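Local atomic coordinates of proteasome accessory factor B/C (PafBC) (Paenarthrobacter aurescens, PDB entry 6SJ9), a protein that regulates transcription in the bacterial DNA damage response, probably by binding DNA through its winged helix-turn-helix domains. Residues A[56-61]-A[79-84]; A[14-19]-A[86-91]; A[6-11]-A[47-52]; A[423-428]-A[463-468]. One frame throughout, in Å; residues are numbered along the deposited sequence.

Overall arrangement
All four contacts lie on the same side of the chain's centre, where the N-terminal winged helix-turn-helix region meets strand 421-424 and helix 457-469. Along the chain, helix 2-17 serves interaction 3 and then interaction 2; interaction 3 adds helix 39-55, interaction 1 the loop and strand after it, 86-91 closes interaction 2, and interaction 4 comes last. Interactions 1 and 2 have centres about 7 Å apart and share one potassium ion. Interaction 2 lies about 10 Å from interaction 4, centre to centre, and both reach the small sheet of strands 90-93 and 421-424. The centres of interactions 3 and 4 are about 18 Å apart, yet L9 of helix 2-17 packs on I463 and T466 of helix 457-469.

Interaction 1 of 4, residues A[56-61]-A[79-84]; sequences FGFEIE and YRIGKD. With K (potassium ion), chain C.
E61 and R80 pair across the wing of a winged helix-turn-helix domain, where strands 61-63 and 78-80 run antiparallel. Their backbones exchange two bonds: E61 N to R80 O at 2.8 Å and R80 N to E61 O at 3.0 Å. Just before this pair, the forked side chain of I60 fits between two bumps of the partner. Its CG2 branch, anti to the backbone N (chi1 -59° for CG1), lies 3.9 Å from CD1 of Y79, while I60 CG1 rests 3.9 Å from CG1 of I81. F58 adds a looser shoulder, its CB 4.3 Å from I81 CD1, and helix 2-17 covers this group with L12 and L15. The E61 and R80 side chains lie alongside; their salt bridge is doubtful, E61 OE2 and R80 NE being modelled too close, but R80 NH1 also pairs with D84 OD1. L16, T18 and S85 complete a potassium site with this turn, in which I81 O binds the ion at 2.7 Å and K83 O at 2.9 Å.

Interaction 2 of 4, residues A[14-19]-A[86-91]; sequences ALLNTK and NRLPDV. With K (potassium ion), chain C.
L16, in the last turn of helix 2-17, presses its side chain against N86 and L88, beside a potassium site built from backbone carbonyls in the N-terminal winged helix-turn-helix region. Its CB approaches N86 O at 3.8 Å. At chi1 -130° the side chain is turned away from a staggered position, and CG comes within 3.3 Å of that same N86 O. Beyond CG the branches part: CD2 still faces the N86 carbonyl, whereas CD1 reaches on to L88, 3.9 Å from its CD1, the two leucines crossing at a slant. L88 in turn packs on F58 and I81, so L16 joins the helix end to the apolar group of F58, I81 and L88. The L16 carbonyl O binds the potassium ion at 2.6 Å and also receives a CA-H...O contact from N86 CA at 3.3 Å. T18 O, just past the helix, binds the potassium ion at 2.8 Å, and I81, K83 and S85 supply the other ligands. N17, whose polar end also pairs with E471, completes the link through a single water that donates to N17 OD1 at 2.7 Å and to N86 O at 2.6 Å.

Interaction 3 of 4, residues A[6-11]-A[47-52]; sequences ERLLNL and ERDKVD
Helix segments 6-11 and 47-52 cross at -78°, their axes 10.6 Å apart at closest approach, with L8 and D49 nearest in the backbone. R7 grips D49 side-on, one nitrogen to each oxygen: R7 NE donates to D49 OD2 at 2.8 Å and R7 NH2 to D49 OD1 at 3.1 Å, both nearly straight and both to syn lone pairs. Guanidinium and carboxylate lie only 17° from coplanar; the bend at chi3 of R7 turns the NE edge toward the acid. A hydrogen bond between Y32 OH and D49 OD2 helps to fix the rotation of this buried carboxylate. Leucine methyls pack round the stem of the aspartate: L11 CD2 is 3.6 Å from D49 CB, and L8 CD2 is 3.7 Å from D49 CB. L8 CD1 also touches CB of D52, one turn on; the D52 carboxylate forms a salt bridge with R4. Steeply crossed helices 2-17 and 39-55, with helix 24-31 between them in sequence, are characteristic of the three-helix core of a winged helix-turn-helix domain, 39-55 probably being its recognition helix.

Interaction 4 of 4, residues A[423-428]-A[463-468]; sequences VRFSEE and IKLTGA
F425 and A468 offer their backbone carbonyls to one nitrogen, R87 NH1, which bonds to both F425 O and A468 O and so ties the turn after strand 421-424 to the last part of helix 457-469. Apart from this polar clasp the contact is apolar. L465 CD1 sits over one face of the F425 ring, 4.1 Å from its centroid and 15° off the normal, a CH-pi contact displaced toward CD2, the ring atom it meets at 3.9 Å. V423 CG1 lies 3.3 Å from the F425 ring plane on the opposite face; both methyls are offset toward the rim. With chi1 at -66°, CG of F425 stands anti to its own carbonyl carbon, which directs the ring toward L465 of the helix. Both segments belong to the PafC helix-turn-helix region, and F425 also reaches L433 of helix 427-441 and V91 of strand 90-93, the antiparallel partner of 421-424. Nearer the backbone, F425 CB meets the methyl CB of A468 at 4.4 Å. S426 is the N-cap of helix 427-441: its hydroxyl caps a backbone N of the first turn, and S426 N bonds back to E429 OE1, consistent with a capping box. Alongside it, E427 CA lies 4.1 Å from A468 O.

Interaction 1 of 4, residues A[56-61]-A[79-84]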
loop_
_atom_site.group_PDB
_atom_site.type_symbol
_atom_site.label_atom_id
_atom_site.label_comp_id
_atom_site.label_asym_id
_atom_site.label_seq_id
_atom_site.Cartn_x
_atom_site.Cartn_y
_atom_site.Cartn_z
ATOM N N PHE A 56 3.178 -22.237 -13.984
ATOM C CA PHE A 56 3.457 -21.020 -13.244
ATOM C C PHE A 56 4.804 -20.423 -13.583
ATOM O O PHE A 56 5.220 -19.482 -12.898
ATOM C CB PHE A 56 3.359 -21.250 -11.727
ATOM C CG PHE A 56 1.999 -21.631 -11.283
ATOM C CD1 PHE A 56 0.965 -20.696 -11.337
ATOM C CD2 PHE A 56 1.736 -22.899 -10.820
ATOM C CE1 PHE A 56 -0.337 -21.049 -10.940
ATOM C CE2 PHE A 56 0.463 -23.256 -10.406
ATOM C CZ PHE A 56 -0.585 -22.334 -10.459
ATOM N N GLY A 57 5.503 -20.964 -14.598
ATOM C CA GLY A 57 6.765 -20.406 -15.066
ATOM C C GLY A 57 8.034 -21.003 -14.478
ATOM O O GLY A 57 9.095 -20.367 -14.566
ATOM N N PHE A 58 7.952 -22.175 -13.839
ATOM C CA PHE A 58 9.086 -22.855 -13.218
ATOM C C PHE A 58 9.415 -24.122 -13.998
ATOM O O PHE A 58 8.578 -25.022 -14.110
ATOM C CB PHE A 58 8.809 -23.201 -11.760
ATOM C CG PHE A 58 8.534 -22.002 -10.917
ATOM C CD1 PHE A 58 9.561 -21.153 -10.568
ATOM C CD2 PHE A 58 7.240 -21.720 -10.476
ATOM C CE1 PHE A 58 9.303 -19.999 -9.825
ATOM C CE2 PHE A 58 6.982 -20.581 -9.712
ATOM C CZ PHE A 58 8.009 -19.726 -9.393
ATOM N N GLU A 59 10.608 -24.187 -14.561
ATOM C CA GLU A 59 11.019 -25.367 -15.314
ATOM C C GLU A 59 11.869 -26.271 -14.423
ATOM O O GLU A 59 12.950 -25.883 -13.957
ATOM C CB GLU A 59 11.759 -25.016 -16.605
ATOM C CG GLU A 59 12.820 -23.900 -16.543
ATOM C CD GLU A 59 13.495 -23.641 -17.924
ATOM O OE1 GLU A 59 13.607 -24.612 -18.722
ATOM O OE2 GLU A 59 13.902 -22.483 -18.212
ATOM N N ILE A 60 11.325 -27.445 -14.137
ATOM C CA ILE A 60 12.003 -28.464 -13.358
ATOM C C ILE A 60 13.017 -29.172 -14.248
ATOM O O ILE A 60 12.648 -29.817 -15.231
ATOM C CB ILE A 60 10.989 -29.455 -12.783
ATOM C CG1 ILE A 60 9.986 -28.693 -11.910
ATOM C CG2 ILE A 60 11.722 -30.614 -12.059
ATOM C CD1 ILE A 60 8.888 -29.543 -11.411
ATOM N N GLU A 61 14.291 -29.068 -13.907
ATOM C CA GLU A 61 15.303 -29.783 -14.660
ATOM C C GLU A 61 15.484 -31.172 -14.065
ATOM O O GLU A 61 15.435 -31.375 -12.843
ATOM C CB GLU A 61 16.632 -29.033 -14.758
ATOM C CG GLU A 61 17.499 -28.944 -13.553
ATOM C CD GLU A 61 18.921 -28.465 -13.911
ATOM O OE1 GLU A 61 19.507 -28.944 -14.909
ATOM O OE2 GLU A 61 19.458 -27.608 -13.186
ATOM N N TYR A 79 16.037 -34.080 -9.519
ATOM C CA TYR A 79 15.300 -32.911 -10.001
ATOM C C TYR A 79 15.701 -31.640 -9.262
ATOM O O TYR A 79 16.019 -31.682 -8.072
ATOM C CB TYR A 79 13.794 -33.090 -9.837
ATOM C CG TYR A 79 13.221 -34.321 -10.477
ATOM C CD1 TYR A 79 12.856 -34.326 -11.821
ATOM C CD2 TYR A 79 13.039 -35.488 -9.741
ATOM C CE1 TYR A 79 12.309 -35.449 -12.404
ATOM C CE2 TYR A 79 12.501 -36.640 -10.338
ATOM C CZ TYR A 79 12.134 -36.605 -11.666
ATOM O OH TYR A 79 11.600 -37.738 -12.272
ATOM N N ARG A 80 15.690 -30.512 -9.971
ATOM C CA ARG A 80 15.980 -29.237 -9.318
ATOM C C ARG A 80 15.422 -28.091 -10.143
ATOM O O ARG A 80 15.120 -28.230 -11.332
ATOM C CB ARG A 80 17.473 -29.020 -9.088
ATOM C CG ARG A 80 18.214 -28.532 -10.267
ATOM C CD ARG A 80 19.702 -28.393 -9.950
ATOM N NE ARG A 80 20.450 -28.071 -11.169
ATOM C CZ ARG A 80 21.759 -27.838 -11.221
ATOM N NH1 ARG A 80 22.496 -27.889 -10.112
ATOM N NH2 ARG A 80 22.329 -27.562 -12.393
ATOM N N ILE A 81 15.259 -26.968 -9.476
ATOM C CA ILE A 81 14.820 -25.726 -10.079
ATOM C C ILE A 81 15.849 -24.645 -9.759
ATOM O O ILE A 81 16.385 -24.597 -8.644
ATOM C CB ILE A 81 13.428 -25.303 -9.532
ATOM C CG1 ILE A 81 12.337 -26.305 -9.892
ATOM C CG2 ILE A 81 13.047 -23.938 -10.080
ATOM C CD1 ILE A 81 10.971 -25.945 -9.293
ATOM N N GLY A 82 16.100 -23.765 -10.725
ATOM C CA GLY A 82 17.015 -22.671 -10.528
ATOM C C GLY A 82 18.469 -23.030 -10.662
ATOM O O GLY A 82 19.322 -22.196 -10.352
ATOM N N LYS A 83 18.777 -24.264 -11.053
ATOM C CA LYS A 83 20.146 -24.708 -11.300
ATOM C C LYS A 83 20.938 -24.534 -10.009
ATOM O O LYS A 83 20.525 -25.109 -8.990
ATOM C CB LYS A 83 20.695 -24.008 -12.544
ATOM C CG LYS A 83 19.890 -24.330 -13.830
ATOM C CD LYS A 83 20.403 -23.583 -15.061
ATOM C CE LYS A 83 21.719 -24.214 -15.531
ATOM N NZ LYS A 83 22.499 -23.350 -16.465
ATOM N N ASP A 84 22.015 -23.740 -9.974
ATOM C CA ASP A 84 22.808 -23.581 -8.752
ATOM C C ASP A 84 22.221 -22.614 -7.714
ATOM O O ASP A 84 22.614 -22.686 -6.546
ATOM C CB ASP A 84 24.208 -23.090 -9.122
ATOM C CG ASP A 84 24.959 -24.074 -9.992
ATOM O OD1 ASP A 84 24.376 -25.127 -10.331
ATOM O OD2 ASP A 84 26.118 -23.784 -10.370
HETATM K K K C . 18.491 -24.904 -6.989
#

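Interaction 2 of 4, residues A[14-19]-A[86-91]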
loop_
_atom_site.group_PDB
_atom_site.type_symbol
_atom_site.label_atom_id
_atom_site.label_comp_id
_atom_site.label_asym_id
_atom_site.label_seq_id
_atom_site.Cartn_x
_atom_site.Cartn_y
_atom_site.Cartn_z
ATOM N N ALA A 14 11.621 -27.118 -2.193
ATOM C CA ALA A 14 12.549 -28.244 -2.112
ATOM C C ALA A 14 13.446 -28.318 -3.338
ATOM O O ALA A 14 14.642 -28.632 -3.238
ATOM C CB ALA A 14 11.756 -29.552 -1.965
ATOM N N LEU A 15 12.879 -28.062 -4.517
ATOM C CA LEU A 15 13.688 -28.133 -5.721
ATOM C C LEU A 15 14.588 -26.925 -5.869
ATOM O O LEU A 15 15.699 -27.047 -6.410
ATOM C CB LEU A 15 12.766 -28.254 -6.935
ATOM C CG LEU A 15 11.828 -29.453 -6.931
ATOM C CD1 LEU A 15 10.982 -29.423 -8.179
ATOM C CD2 LEU A 15 12.649 -30.732 -6.844
ATOM N N LEU A 16 14.154 -25.779 -5.337
ATOM C CA LEU A 16 14.967 -24.571 -5.369
ATOM C C LEU A 16 16.161 -24.721 -4.445
ATOM O O LEU A 16 17.276 -24.288 -4.773
ATOM C CB LEU A 16 14.097 -23.373 -4.973
ATOM C CG LEU A 16 14.042 -22.100 -5.806
ATOM C CD1 LEU A 16 14.087 -22.310 -7.306
ATOM C CD2 LEU A 16 12.815 -21.269 -5.441
ATOM N N ASN A 17 15.946 -25.340 -3.280
ATOM C CA ASN A 17 17.012 -25.416 -2.287
ATOM C C ASN A 17 18.185 -26.245 -2.781
ATOM O O ASN A 17 19.341 -25.840 -2.627
ATOM C CB ASN A 17 16.463 -25.933 -0.969
ATOM C CG ASN A 17 15.647 -24.885 -0.287
ATOM O OD1 ASN A 17 15.912 -23.695 -0.464
ATOM N ND2 ASN A 17 14.624 -25.291 0.448
ATOM N N THR A 18 17.918 -27.415 -3.355
ATOM C CA THR A 18 18.996 -28.331 -3.696
ATOM C C THR A 18 19.863 -27.764 -4.808
ATOM O O THR A 18 19.360 -27.312 -5.841
ATOM C CB THR A 18 18.461 -29.689 -4.137
ATOM O OG1 THR A 18 19.568 -30.508 -4.509
ATOM C CG2 THR A 18 17.528 -29.564 -5.360
ATOM N N LYS A 19 21.164 -27.745 -4.574
ATOM C CA LYS A 19 22.072 -27.434 -5.660
ATOM C C LYS A 19 22.430 -28.662 -6.472
ATOM O O LYS A 19 22.733 -28.539 -7.661
ATOM C CB LYS A 19 23.348 -26.789 -5.101
ATOM C CG LYS A 19 23.066 -25.635 -4.116
ATOM C CD LYS A 19 24.257 -24.673 -3.992
ATOM C CE LYS A 19 23.993 -23.593 -2.938
ATOM N NZ LYS A 19 24.164 -24.114 -1.547
ATOM N N ASN A 86 19.182 -20.645 -5.349
ATOM C CA ASN A 86 18.031 -21.084 -4.591
ATOM C C ASN A 86 16.885 -20.079 -4.615
ATOM O O ASN A 86 15.946 -20.223 -3.819
ATOM C CB ASN A 86 18.413 -21.425 -3.154
ATOM C CG ASN A 86 19.126 -20.305 -2.464
ATOM O OD1 ASN A 86 19.018 -19.133 -2.866
ATOM N ND2 ASN A 86 19.843 -20.644 -1.371
ATOM N N ARG A 87 16.949 -19.070 -5.492
ATOM C CA ARG A 87 15.881 -18.101 -5.750
ATOM C C ARG A 87 15.684 -17.968 -7.253
ATOM O O ARG A 87 16.584 -18.281 -8.021
ATOM C CB ARG A 87 16.185 -16.658 -5.254
ATOM C CG ARG A 87 16.279 -16.441 -3.823
ATOM C CD ARG A 87 16.098 -14.959 -3.460
ATOM N NE ARG A 87 16.937 -13.974 -4.159
ATOM C CZ ARG A 87 16.502 -12.997 -4.964
ATOM N NH1 ARG A 87 15.200 -12.808 -5.254
ATOM N NH2 ARG A 87 17.391 -12.171 -5.477
ATOM N N LEU A 88 14.477 -17.563 -7.673
ATOM C CA LEU A 88 14.226 -17.114 -9.049
ATOM C C LEU A 88 13.710 -15.676 -8.998
ATOM O O LEU A 88 12.497 -15.437 -8.930
ATOM C CB LEU A 88 13.245 -18.056 -9.738
ATOM C CG LEU A 88 13.947 -19.380 -10.107
ATOM C CD1 LEU A 88 12.926 -20.408 -10.493
ATOM C CD2 LEU A 88 14.975 -19.245 -11.245
ATOM N N PRO A 89 14.595 -14.682 -9.070
ATOM C CA PRO A 89 14.169 -13.285 -8.846
ATOM C C PRO A 89 13.240 -12.734 -9.907
ATOM O O PRO A 89 12.520 -11.739 -9.632
ATOM C CB PRO A 89 15.500 -12.503 -8.860
ATOM C CG PRO A 89 16.546 -13.515 -8.686
ATOM C CD PRO A 89 16.047 -14.809 -9.232
ATOM N N ASP A 90 13.226 -13.334 -11.107
ATOM C CA ASP A 90 12.524 -12.775 -12.267
ATOM C C ASP A 90 11.207 -13.509 -12.470
ATOM O O ASP A 90 11.196 -14.744 -12.573
ATOM C CB ASP A 90 13.372 -12.885 -13.546
ATOM C CG ASP A 90 14.693 -12.171 -13.420
ATOM O OD1 ASP A 90 15.736 -12.783 -13.725
ATOM O OD2 ASP A 90 14.701 -11.006 -13.002
ATOM N N VAL A 91 10.100 -12.767 -12.482
ATOM C CA VAL A 91 8.775 -13.343 -12.702
ATOM C C VAL A 91 8.060 -12.501 -13.752
ATOM O O VAL A 91 8.312 -11.302 -13.889
ATOM C CB VAL A 91 7.912 -13.426 -11.405
ATOM C CG1 VAL A 91 8.669 -14.097 -10.227
ATOM C CG2 VAL A 91 7.409 -12.069 -10.984
HETATM K K K C . 18.491 -24.904 -6.989
HETATM O O HOH W 1 15.883 -21.107 -1.322
#

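Interaction 3 of 4, residues A[6-11]-A[47-52]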
loop_
_atom_site.group_PDB
_atom_site.type_symbol
_atom_site.label_atom_id
_atom_site.label_comp_id
_atom_site.label_asym_id
_atom_site.label_seq_id
_atom_site.Cartn_x
_atom_site.Cartn_y
_atom_site.Cartn_z
ATOM N N GLU A 6 -0.477 -25.825 -1.020
ATOM C CA GLU A 6 0.663 -25.978 -0.132
ATOM C C GLU A 6 1.668 -26.978 -0.680
ATOM O O GLU A 6 2.881 -26.780 -0.539
ATOM C CB GLU A 6 0.193 -26.379 1.264
ATOM C CG GLU A 6 -0.175 -25.187 2.155
ATOM C CD GLU A 6 1.064 -24.385 2.601
ATOM O OE1 GLU A 6 1.393 -23.366 1.945
ATOM O OE2 GLU A 6 1.713 -24.784 3.603
ATOM N N ARG A 7 1.189 -28.049 -1.318
ATOM C CA ARG A 7 2.099 -29.052 -1.859
ATOM C C ARG A 7 2.948 -28.461 -2.980
ATOM O O ARG A 7 4.154 -28.722 -3.059
ATOM C CB ARG A 7 1.307 -30.279 -2.335
ATOM C CG ARG A 7 2.150 -31.448 -2.821
ATOM C CD ARG A 7 1.283 -32.645 -3.254
ATOM N NE ARG A 7 0.576 -32.359 -4.492
ATOM C CZ ARG A 7 -0.749 -32.322 -4.617
ATOM N NH1 ARG A 7 -1.522 -32.600 -3.578
ATOM N NH2 ARG A 7 -1.306 -32.035 -5.788
ATOM N N LEU A 8 2.335 -27.658 -3.852
ATOM C CA LEU A 8 3.097 -26.969 -4.886
ATOM C C LEU A 8 4.148 -26.060 -4.278
ATOM O O LEU A 8 5.296 -26.054 -4.731
ATOM C CB LEU A 8 2.173 -26.166 -5.798
ATOM C CG LEU A 8 1.363 -27.028 -6.761
ATOM C CD1 LEU A 8 0.571 -26.167 -7.721
ATOM C CD2 LEU A 8 2.221 -28.027 -7.520
ATOM N N LEU A 9 3.780 -25.302 -3.233
ATOM C CA LEU A 9 4.740 -24.392 -2.610
ATOM C C LEU A 9 5.924 -25.151 -2.030
ATOM O O LEU A 9 7.084 -24.822 -2.317
ATOM C CB LEU A 9 4.050 -23.533 -1.535
ATOM C CG LEU A 9 3.006 -22.575 -2.104
ATOM C CD1 LEU A 9 2.015 -21.937 -1.089
ATOM C CD2 LEU A 9 3.715 -21.444 -2.895
ATOM N N ASN A 10 5.644 -26.228 -1.287
ATOM C CA ASN A 10 6.698 -27.059 -0.698
ATOM C C ASN A 10 7.556 -27.726 -1.777
ATOM O O ASN A 10 8.784 -27.821 -1.636
ATOM C CB ASN A 10 6.054 -28.135 0.202
ATOM C CG ASN A 10 5.408 -27.551 1.476
ATOM O OD1 ASN A 10 5.876 -26.565 2.040
ATOM N ND2 ASN A 10 4.292 -28.142 1.887
ATOM N N LEU A 11 6.925 -28.215 -2.860
ATOM C CA LEU A 11 7.703 -28.822 -3.939
ATOM C C LEU A 11 8.638 -27.784 -4.535
ATOM O O LEU A 11 9.831 -28.031 -4.706
ATOM C CB LEU A 11 6.776 -29.431 -5.010
ATOM C CG LEU A 11 7.423 -30.014 -6.280
ATOM C CD1 LEU A 11 8.410 -31.111 -5.909
ATOM C CD2 LEU A 11 6.390 -30.568 -7.240
ATOM N N GLU A 47 3.913 -36.139 -11.274
ATOM C CA GLU A 47 3.926 -35.694 -12.667
ATOM C C GLU A 47 2.962 -34.536 -12.884
ATOM O O GLU A 47 3.267 -33.608 -13.637
ATOM C CB GLU A 47 3.546 -36.853 -13.593
ATOM C CG GLU A 47 4.583 -37.977 -13.746
ATOM C CD GLU A 47 5.922 -37.538 -14.338
ATOM O OE1 GLU A 47 6.960 -38.037 -13.862
ATOM O OE2 GLU A 47 5.941 -36.682 -15.250
ATOM N N ARG A 48 1.792 -34.562 -12.229
ATOM C CA ARG A 48 0.848 -33.441 -12.346
ATOM C C ARG A 48 1.407 -32.162 -11.724
ATOM O O ARG A 48 1.223 -31.058 -12.263
ATOM C CB ARG A 48 -0.484 -33.781 -11.685
ATOM C CG ARG A 48 -1.329 -34.812 -12.401
ATOM C CD ARG A 48 -2.770 -34.684 -11.914
ATOM N NE ARG A 48 -2.890 -34.885 -10.474
ATOM C CZ ARG A 48 -3.021 -36.081 -9.904
ATOM N NH1 ARG A 48 -3.056 -37.174 -10.656
ATOM N NH2 ARG A 48 -3.122 -36.191 -8.590
ATOM N N ASP A 49 2.117 -32.292 -10.600
ATOM C CA ASP A 49 2.668 -31.101 -9.972
ATOM C C ASP A 49 3.779 -30.511 -10.817
ATOM O O ASP A 49 3.859 -29.292 -10.959
ATOM C CB ASP A 49 3.181 -31.455 -8.591
ATOM C CG ASP A 49 2.077 -31.761 -7.616
ATOM O OD1 ASP A 49 0.908 -31.392 -7.860
ATOM O OD2 ASP A 49 2.388 -32.372 -6.586
ATOM N N LYS A 50 4.576 -31.364 -11.469
ATOM C CA LYS A 50 5.602 -30.881 -12.392
ATOM C C LYS A 50 4.967 -30.120 -13.537
ATOM O O LYS A 50 5.367 -28.995 -13.864
ATOM C CB LYS A 50 6.455 -32.051 -12.915
ATOM C CG LYS A 50 7.331 -32.641 -11.828
ATOM C CD LYS A 50 8.273 -33.773 -12.316
ATOM C CE LYS A 50 7.560 -34.785 -13.195
ATOM N NZ LYS A 50 8.412 -35.251 -14.324
ATOM N N VAL A 51 3.936 -30.697 -14.136
ATOM C CA VAL A 51 3.241 -29.983 -15.199
ATOM C C VAL A 51 2.675 -28.685 -14.671
ATOM O O VAL A 51 2.787 -27.629 -15.318
ATOM C CB VAL A 51 2.137 -30.875 -15.788
ATOM C CG1 VAL A 51 1.164 -30.042 -16.613
ATOM C CG2 VAL A 51 2.773 -32.004 -16.628
ATOM N N ASP A 52 2.078 -28.725 -13.475
ATOM C CA ASP A 52 1.439 -27.513 -12.947
ATOM C C ASP A 52 2.478 -26.429 -12.634
ATOM O O ASP A 52 2.271 -25.258 -12.963
ATOM C CB ASP A 52 0.594 -27.865 -11.717
ATOM C CG ASP A 52 -0.679 -28.695 -12.070
ATOM O OD1 ASP A 52 -1.023 -28.841 -13.256
ATOM O OD2 ASP A 52 -1.309 -29.252 -11.137
#

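Interaction 4 of 4, residues A[423-428]-A[463-468]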
loop_
_atom_site.group_PDB
_atom_site.type_symbol
_atom_site.label_atom_id
_atom_site.label_comp_id
_atom_site.label_asym_id
_atom_site.label_seq_id
_atom_site.Cartn_x
_atom_site.Cartn_y
_atom_site.Cartn_z
ATOM N N VAL A 423 9.540 -8.714 -14.022
ATOM C CA VAL A 423 9.887 -7.922 -12.869
ATOM C C VAL A 423 10.898 -8.706 -12.059
ATOM O O VAL A 423 10.795 -9.933 -11.956
ATOM C CB VAL A 423 8.626 -7.622 -12.016
ATOM C CG1 VAL A 423 9.018 -6.945 -10.698
ATOM C CG2 VAL A 423 7.602 -6.822 -12.814
ATOM N N ARG A 424 11.889 -8.007 -11.522
ATOM C CA ARG A 424 12.878 -8.600 -10.662
ATOM C C ARG A 424 12.533 -8.176 -9.250
ATOM O O ARG A 424 12.249 -7.004 -9.015
ATOM C CB ARG A 424 14.288 -8.157 -11.035
ATOM C CG ARG A 424 15.350 -8.680 -10.081
ATOM C CD ARG A 424 16.736 -8.662 -10.702
ATOM N NE ARG A 424 16.724 -9.381 -11.969
ATOM C CZ ARG A 424 17.827 -9.736 -12.647
ATOM N NH1 ARG A 424 17.733 -10.382 -13.807
ATOM N NH2 ARG A 424 19.028 -9.448 -12.164
ATOM N N PHE A 425 12.547 -9.115 -8.324
ATOM C CA PHE A 425 12.393 -8.825 -6.914
ATOM C C PHE A 425 13.619 -9.343 -6.195
ATOM O O PHE A 425 14.058 -10.461 -6.447
ATOM C CB PHE A 425 11.141 -9.475 -6.318
ATOM C CG PHE A 425 9.844 -8.938 -6.869
ATOM C CD1 PHE A 425 9.288 -7.766 -6.377
ATOM C CD2 PHE A 425 9.178 -9.609 -7.864
ATOM C CE1 PHE A 425 8.058 -7.263 -6.881
ATOM C CE2 PHE A 425 7.963 -9.133 -8.371
ATOM C CZ PHE A 425 7.402 -7.970 -7.878
ATOM N N SER A 426 14.135 -8.560 -5.263
ATOM C CA SER A 426 15.100 -9.114 -4.330
ATOM C C SER A 426 14.394 -10.061 -3.342
ATOM O O SER A 426 13.151 -10.104 -3.229
ATOM C CB SER A 426 15.773 -7.988 -3.550
ATOM O OG SER A 426 14.777 -7.230 -2.822
ATOM N N GLU A 427 15.212 -10.784 -2.576
ATOM C CA GLU A 427 14.681 -11.652 -1.544
ATOM C C GLU A 427 13.792 -10.869 -0.582
ATOM O O GLU A 427 12.668 -11.287 -0.280
ATOM C CB GLU A 427 15.827 -12.352 -0.814
ATOM C CG GLU A 427 15.335 -13.311 0.271
ATOM C CD GLU A 427 16.446 -14.118 0.918
ATOM O OE1 GLU A 427 17.568 -14.117 0.409
ATOM O OE2 GLU A 427 16.202 -14.762 1.946
ATOM N N GLU A 428 14.247 -9.681 -0.164
ATOM C CA GLU A 428 13.531 -8.886 0.832
ATOM C C GLU A 428 12.208 -8.361 0.295
ATOM O O GLU A 428 11.199 -8.380 1.005
ATOM C CB GLU A 428 14.422 -7.734 1.303
ATOM C CG GLU A 428 15.664 -8.171 2.147
ATOM C CD GLU A 428 16.821 -8.859 1.343
ATOM O OE1 GLU A 428 16.829 -8.847 0.081
ATOM O OE2 GLU A 428 17.734 -9.425 2.012
ATOM N N ILE A 463 2.593 -18.168 -5.704
ATOM C CA ILE A 463 3.568 -19.168 -6.116
ATOM C C ILE A 463 4.767 -18.481 -6.777
ATOM O O ILE A 463 5.921 -18.779 -6.468
ATOM C CB ILE A 463 2.885 -20.191 -7.050
ATOM C CG1 ILE A 463 1.782 -20.899 -6.268
ATOM C CG2 ILE A 463 3.844 -21.258 -7.590
ATOM C CD1 ILE A 463 0.918 -21.862 -7.105
ATOM N N LYS A 464 4.513 -17.547 -7.700
ATOM C CA LYS A 464 5.620 -16.879 -8.386
ATOM C C LYS A 464 6.500 -16.093 -7.418
ATOM O O LYS A 464 7.730 -16.199 -7.458
ATOM C CB LYS A 464 5.087 -15.961 -9.475
ATOM C CG LYS A 464 4.358 -16.700 -10.565
ATOM C CD LYS A 464 3.758 -15.720 -11.578
ATOM C CE LYS A 464 3.132 -16.462 -12.780
ATOM N NZ LYS A 464 2.715 -15.425 -13.751
ATOM N N LEU A 465 5.892 -15.355 -6.489
ATOM C CA LEU A 465 6.705 -14.599 -5.541
ATOM C C LEU A 465 7.421 -15.521 -4.564
ATOM O O LEU A 465 8.478 -15.148 -4.041
ATOM C CB LEU A 465 5.865 -13.590 -4.770
ATOM C CG LEU A 465 5.704 -12.198 -5.383
ATOM C CD1 LEU A 465 6.966 -11.420 -5.153
ATOM C CD2 LEU A 465 5.494 -12.337 -6.863
ATOM N N THR A 466 6.849 -16.709 -4.290
ATOM C CA THR A 466 7.533 -17.693 -3.457
ATOM C C THR A 466 8.859 -18.110 -4.092
ATOM O O THR A 466 9.871 -18.250 -3.401
ATOM C CB THR A 466 6.647 -18.927 -3.255
ATOM O OG1 THR A 466 5.475 -18.581 -2.506
ATOM C CG2 THR A 466 7.389 -20.061 -2.506
ATOM N N GLY A 467 8.871 -18.295 -5.408
ATOM C CA GLY A 467 10.106 -18.621 -6.093
ATOM C C GLY A 467 11.108 -17.489 -6.015
ATOM O O GLY A 467 12.313 -17.728 -6.008
ATOM N N ALA A 468 10.623 -16.246 -5.902
ATOM C CA ALA A 468 11.525 -15.118 -5.816
ATOM C C ALA A 468 12.040 -14.905 -4.406
ATOM O O ALA A 468 13.130 -14.366 -4.237
ATOM C CB ALA A 468 10.811 -13.873 -6.347
#